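Side-chain contacts in MOBA relate protein (Mycobacterium sp., PDB 2WAW), which is of unknown function but has the GT-A-type fold of MobA-like nucleotidyltransferases and so may transfer a nucleotide from a nucleoside triphosphate: residues Ala124-Cys129 with Trp159-Ser164; Arg143-Asp148 with Gly165-Arg170. One frame throughout, in Å; residues are numbered along the deposited sequence.

Contacts 1 and 2 lie with their centres about 7 Å apart, on the same side of the chain's centre and toward one margin of the mixed sheet. Along the chain their segments alternate: 124-129, 143-148, 159-164, 165-170. Helices 146-150 and 158-163 follow the hairpin of strands 126-131 and 134-142, and the chain then returns to add strand 169-173 as the sheet's outermost strand on this side, parallel to 126-131. Contact 1 seats helix 158-163 on the sheet, while contact 2 ties the loop leading into the edge strand to the start of helix 146-150. Together they hold helices 146-150 and 158-163 and the loop before strand 169-173 against this margin of the sheet.

Contact 1 of 2, residues Ala124-Cys129 with Trp159-Ser164; sequences ATIAVC and WRLIES
Ile126 and Val128 of strand 126-131 meet Leu161 and Ile162 of helix 158-163, an example of a helix laid over a face of the mixed sheet in a GT-A-type alpha/beta fold. The helix runs across the strand, their short axes 109° apart and 9.9 Å from each other at the closest point. In an extended strand alternate residues face the same way, so Ile126 and Val128 both point to the helix while Ala127 between them turns to the other side of the sheet.

The contact across the two segments is wholly apolar. Ile126 uses both its branches: CD1, at the end of the long one, comes within 4.1 Å of Leu161 CG, and the methyl CG2 lies 3.9 Å from Ile162 CG1. Ile126 CG2 stands opposite the backbone N while CG1 lies beside it (chi1 -64°), which spreads the two branches toward successive helix residues. Val128 offers one methyl, CG1, 3.7 Å from Ile162 CD1. The beta-branched Ile126 and Val128 suit an extended strand, and Leu161 and Ile162 give the helix an apolar side, so no polar group needs a partner here. Phe139 of the adjacent strand 134-142 touches both Val128 and Ile162, continuing the apolar layer.

Polar bonds appear within 159-164, where Ser164 folds back on Leu161. Serine suits this place because its hydroxyl is short: OG donates to Leu161 O at 3.0 Å, and Ser164 N reaches that same oxygen from the same face of the carbonyl plane at 3.3 Å.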
loop_
_atom_site.group_PDB
_atom_site.type_symbol
_atom_site.label_atom_id
_atom_site.label_comp_id
_atom_site.label_asym_id
_atom_site.label_seq_id
_atom_site.Cartn_x
_atom_site.Cartn_y
_atom_site.Cartn_z
ATOM N N ALA A 124 -18.381 5.913 2.600
ATOM C CA ALA A 124 -18.334 5.038 1.413
ATOM C C ALA A 124 -17.810 3.664 1.832
ATOM O O ALA A 124 -16.962 3.556 2.725
ATOM C CB ALA A 124 -17.464 5.624 0.317
ATOM N N THR A 125 -18.318 2.615 1.196
ATOM C CA THR A 125 -17.874 1.253 1.493
ATOM C C THR A 125 -16.439 1.015 1.022
ATOM O O THR A 125 -15.617 0.502 1.778
ATOM C CB THR A 125 -18.842 0.193 0.902
ATOM O OG1 THR A 125 -20.147 0.379 1.465
ATOM C CG2 THR A 125 -18.369 -1.211 1.214
ATOM N N ILE A 126 -16.153 1.401 -0.223
ATOM C CA ILE A 126 -14.801 1.399 -0.791
ATOM C C ILE A 126 -14.577 2.743 -1.468
ATOM O O ILE A 126 -15.514 3.329 -2.006
ATOM C CB ILE A 126 -14.634 0.276 -1.850
ATOM C CG1 ILE A 126 -14.798 -1.104 -1.197
ATOM C CG2 ILE A 126 -13.300 0.399 -2.585
ATOM C CD1 ILE A 126 -14.921 -2.265 -2.180
ATOM N N ALA A 127 -13.356 3.256 -1.409
ATOM C CA ALA A 127 -13.023 4.402 -2.274
ATOM C C ALA A 127 -11.683 4.179 -2.938
ATOM O O ALA A 127 -10.835 3.441 -2.419
ATOM C CB ALA A 127 -13.024 5.673 -1.479
ATOM N N VAL A 128 -11.495 4.809 -4.093
ATOM C CA VAL A 128 -10.255 4.646 -4.860
ATOM C C VAL A 128 -9.794 5.991 -5.393
ATOM O O VAL A 128 -10.603 6.908 -5.538
ATOM C CB VAL A 128 -10.425 3.639 -6.030
ATOM C CG1 VAL A 128 -10.881 2.277 -5.508
ATOM C CG2 VAL A 128 -11.387 4.185 -7.102
ATOM N N CYS A 129 -8.499 6.121 -5.657
ATOM C CA CYS A 129 -8.013 7.326 -6.321
ATOM C C CYS A 129 -8.185 7.211 -7.825
ATOM O O CYS A 129 -7.853 6.187 -8.434
ATOM C CB CYS A 129 -6.558 7.579 -5.968
ATOM S SG CYS A 129 -6.358 8.088 -4.219
ATOM N N TRP A 159 -8.951 -5.316 -6.674
ATOM C CA TRP A 159 -9.644 -4.828 -7.857
ATOM C C TRP A 159 -10.893 -5.663 -8.167
ATOM O O TRP A 159 -11.849 -5.148 -8.742
ATOM C CB TRP A 159 -8.703 -4.701 -9.069
ATOM C CG TRP A 159 -8.200 -5.998 -9.639
ATOM C CD1 TRP A 159 -7.083 -6.688 -9.249
ATOM C CD2 TRP A 159 -8.777 -6.747 -10.719
ATOM N NE1 TRP A 159 -6.940 -7.824 -10.011
ATOM C CE2 TRP A 159 -7.963 -7.885 -10.920
ATOM C CE3 TRP A 159 -9.904 -6.570 -11.535
ATOM C CZ2 TRP A 159 -8.243 -8.846 -11.901
ATOM C CZ3 TRP A 159 -10.179 -7.527 -12.510
ATOM C CH2 TRP A 159 -9.349 -8.651 -12.683
ATOM N N ARG A 160 -10.910 -6.930 -7.747
ATOM C CA ARG A 160 -12.084 -7.786 -7.979
ATOM C C ARG A 160 -13.294 -7.402 -7.131
ATOM O O ARG A 160 -14.433 -7.491 -7.585
ATOM C CB ARG A 160 -11.744 -9.268 -7.811
ATOM C CG ARG A 160 -10.921 -9.789 -8.969
ATOM C CD ARG A 160 -11.165 -11.269 -9.247
ATOM N NE ARG A 160 -10.387 -11.726 -10.401
ATOM C CZ ARG A 160 -9.057 -11.788 -10.431
ATOM N NH1 ARG A 160 -8.346 -11.408 -9.374
ATOM N NH2 ARG A 160 -8.432 -12.211 -11.526
ATOM N N LEU A 161 -13.042 -6.974 -5.901
ATOM C CA LEU A 161 -14.083 -6.432 -5.047
ATOM C C LEU A 161 -14.572 -5.103 -5.626
ATOM O O LEU A 161 -15.775 -4.871 -5.729
ATOM C CB LEU A 161 -13.532 -6.231 -3.638
ATOM C CG LEU A 161 -14.435 -6.303 -2.409
ATOM C CD1 LEU A 161 -15.407 -7.477 -2.452
ATOM C CD2 LEU A 161 -13.541 -6.410 -1.181
ATOM N N ILE A 162 -13.619 -4.250 -6.013
ATOM C CA ILE A 162 -13.893 -2.933 -6.617
ATOM C C ILE A 162 -14.750 -3.066 -7.873
ATOM O O ILE A 162 -15.689 -2.293 -8.080
ATOM C CB ILE A 162 -12.569 -2.159 -6.937
ATOM C CG1 ILE A 162 -11.915 -1.640 -5.652
ATOM C CG2 ILE A 162 -12.813 -0.984 -7.908
ATOM C CD1 ILE A 162 -10.417 -1.379 -5.770
ATOM N N GLU A 163 -14.436 -4.058 -8.702
ATOM C CA GLU A 163 -15.089 -4.210 -10.002
ATOM C C GLU A 163 -16.326 -5.105 -9.957
ATOM O O GLU A 163 -17.062 -5.208 -10.946
ATOM C CB GLU A 163 -14.076 -4.709 -11.036
ATOM C CG GLU A 163 -13.050 -3.637 -11.448
ATOM C CD GLU A 163 -12.115 -4.083 -12.569
ATOM O OE1 GLU A 163 -12.476 -5.010 -13.337
ATOM O OE2 GLU A 163 -11.016 -3.491 -12.689
ATOM N N SER A 164 -16.571 -5.725 -8.804
ATOM C CA SER A 164 -17.679 -6.672 -8.638
ATOM C C SER A 164 -19.079 -6.049 -8.713
ATOM O O SER A 164 -20.040 -6.730 -9.089
ATOM C CB SER A 164 -17.547 -7.443 -7.323
ATOM O OG SER A 164 -18.055 -6.695 -6.229
#

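Contact 2 of 2, residues Arg143-Asp148 with Gly165-Arg170; sequences RGVFGD and GRHGVR
Val145 and His167 form the middle of this contact, a methyl set over the face of an imidazole. Val145 CG1 stands 3.8 Å from the centroid of the His167 ring and 29° off its normal, a CH-pi contact. The methyl is displaced toward the NE2-CD2 side, with NE2 the nearest ring atom at 3.4 Å. The two side chains pass each other in opposite directions. Val145 holds the N-cap position of helix 146-150, but its side chain has no polar atom to cap with; it serves here as a compact hydrocarbon against the ring.

Asp148, one turn further on, meets the same ring at its rim. Its OD1 lies near the ring plane, 4.0 Å from His167 CE1, and the carboxylate is turned 75° against the imidazole. His167 thus presents its flat surface to a hydrocarbon and its edge to an acid, a division that a flat, polar ring allows. No hydrogen bond links the pair.

Arg166 is exposed, and its long chain carries the guanidinium to Asp148, whose OD1 lies at its edge and near its plane. The distance of 4.1 Å from OD1 to Arg166 NH1 is beyond a salt bridge, and the two flat groups are 52° apart; the opposite charges may still attract each other weakly. Arg166 CB lies over the other face of the His167 ring, offset toward its rim, so the imidazole has hydrocarbon on both faces.

Leu161 of helix 158-163 touches Asp148, Arg166 and His167, while Thr125, just before strand 126-131, touches Val145 and His167. The contact therefore lies between the start of helix 146-150 and helix 158-163, beside the chain's entry into strand 169-173.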
loop_
_atom_site.group_PDB
_atom_site.type_symbol
_atom_site.label_atom_id
_atom_site.label_comp_id
_atom_site.label_asym_id
_atom_site.label_seq_id
_atom_site.Cartn_x
_atom_site.Cartn_y
_atom_site.Cartn_z
ATOM N N ARG A 143 -14.543 -0.746 7.394
ATOM C CA ARG A 143 -14.584 -1.891 8.299
ATOM C C ARG A 143 -15.670 -2.901 7.910
ATOM O O ARG A 143 -15.470 -4.110 8.050
ATOM C CB ARG A 143 -14.814 -1.408 9.731
ATOM C CG ARG A 143 -15.028 -2.558 10.727
ATOM C CD ARG A 143 -14.956 -2.073 12.170
ATOM N NE ARG A 143 -13.612 -1.614 12.505
ATOM C CZ ARG A 143 -12.602 -2.410 12.854
ATOM N NH1 ARG A 143 -12.763 -3.729 12.934
ATOM N NH2 ARG A 143 -11.417 -1.880 13.123
ATOM N N GLY A 144 -16.790 -2.403 7.389
ATOM C CA GLY A 144 -17.922 -3.261 7.013
ATOM C C GLY A 144 -17.611 -4.339 5.991
ATOM O O GLY A 144 -18.296 -5.364 5.937
ATOM N N VAL A 145 -16.573 -4.136 5.183
ATOM C CA VAL A 145 -16.194 -5.150 4.195
ATOM C C VAL A 145 -14.826 -5.811 4.458
ATOM O O VAL A 145 -14.243 -6.464 3.578
ATOM C CB VAL A 145 -16.325 -4.614 2.748
ATOM C CG1 VAL A 145 -17.799 -4.359 2.430
ATOM C CG2 VAL A 145 -15.529 -3.345 2.567
ATOM N N PHE A 146 -14.319 -5.638 5.677
ATOM C CA PHE A 146 -13.112 -6.356 6.110
ATOM C C PHE A 146 -13.241 -7.871 5.871
ATOM O O PHE A 146 -12.282 -8.511 5.459
ATOM C CB PHE A 146 -12.801 -6.094 7.593
ATOM C CG PHE A 146 -12.132 -4.764 7.877
ATOM C CD1 PHE A 146 -11.898 -3.816 6.870
ATOM C CD2 PHE A 146 -11.747 -4.460 9.190
ATOM C CE1 PHE A 146 -11.292 -2.591 7.171
ATOM C CE2 PHE A 146 -11.142 -3.247 9.510
ATOM C CZ PHE A 146 -10.906 -2.293 8.488
ATOM N N GLY A 147 -14.425 -8.435 6.123
ATOM C CA GLY A 147 -14.663 -9.863 5.856
ATOM C C GLY A 147 -14.437 -10.270 4.404
ATOM O O GLY A 147 -13.826 -11.310 4.123
ATOM N N ASP A 148 -14.914 -9.440 3.475
ATOM C CA ASP A 148 -14.740 -9.693 2.043
ATOM C C ASP A 148 -13.276 -9.601 1.587
ATOM O O ASP A 148 -12.818 -10.402 0.762
ATOM C CB ASP A 148 -15.626 -8.739 1.227
ATOM C CG ASP A 148 -17.088 -8.804 1.649
ATOM O OD1 ASP A 148 -17.862 -9.519 0.983
ATOM O OD2 ASP A 148 -17.466 -8.176 2.667
ATOM N N GLY A 165 -19.192 -4.773 -8.342
ATOM C CA GLY A 165 -20.483 -4.074 -8.321
ATOM C C GLY A 165 -21.362 -4.352 -7.106
ATOM O O GLY A 165 -22.490 -3.835 -7.023
ATOM N N ARG A 166 -20.864 -5.159 -6.168
ATOM C CA ARG A 166 -21.620 -5.471 -4.946
ATOM C C ARG A 166 -21.574 -4.325 -3.935
ATOM O O ARG A 166 -22.463 -4.209 -3.088
ATOM C CB ARG A 166 -21.085 -6.732 -4.252
ATOM C CG ARG A 166 -20.874 -7.949 -5.133
ATOM C CD ARG A 166 -20.140 -9.013 -4.324
ATOM N NE ARG A 166 -18.961 -9.532 -5.015
ATOM C CZ ARG A 166 -17.890 -10.038 -4.403
ATOM N NH1 ARG A 166 -17.836 -10.090 -3.076
ATOM N NH2 ARG A 166 -16.866 -10.486 -5.120
ATOM N N HIS A 167 -20.523 -3.503 -4.010
ATOM C CA HIS A 167 -20.302 -2.448 -3.023
ATOM C C HIS A 167 -20.151 -1.100 -3.695
ATOM O O HIS A 167 -19.671 -1.025 -4.832
ATOM C CB HIS A 167 -19.042 -2.736 -2.206
ATOM C CG HIS A 167 -19.055 -4.070 -1.520
ATOM N ND1 HIS A 167 -18.234 -5.109 -1.901
ATOM C CD2 HIS A 167 -19.781 -4.530 -0.472
ATOM C CE1 HIS A 167 -18.452 -6.153 -1.119
ATOM N NE2 HIS A 167 -19.385 -5.828 -0.243
ATOM N N GLY A 168 -20.557 -0.044 -2.994
ATOM C CA GLY A 168 -20.338 1.319 -3.472
ATOM C C GLY A 168 -18.848 1.579 -3.547
ATOM O O GLY A 168 -18.093 1.213 -2.636
ATOM N N VAL A 169 -18.427 2.180 -4.652
ATOM C CA VAL A 169 -17.029 2.510 -4.873
ATOM C C VAL A 169 -16.928 3.969 -5.249
ATOM O O VAL A 169 -17.343 4.381 -6.354
ATOM C CB VAL A 169 -16.399 1.624 -5.974
ATOM C CG1 VAL A 169 -14.954 2.064 -6.273
ATOM C CG2 VAL A 169 -16.443 0.152 -5.574
ATOM N N ARG A 170 -16.364 4.761 -4.346
ATOM C CA ARG A 170 -16.262 6.190 -4.604
ATOM C C ARG A 170 -14.934 6.533 -5.266
ATOM O O ARG A 170 -13.881 6.178 -4.743
ATOM C CB ARG A 170 -16.418 6.951 -3.308
ATOM C CG ARG A 170 -16.753 8.378 -3.504
ATOM C CD ARG A 170 -17.180 9.015 -2.200
ATOM N NE ARG A 170 -17.764 10.316 -2.469
ATOM C CZ ARG A 170 -18.202 11.159 -1.537
ATOM N NH1 ARG A 170 -18.074 10.877 -0.248
ATOM N NH2 ARG A 170 -18.737 12.309 -1.911
#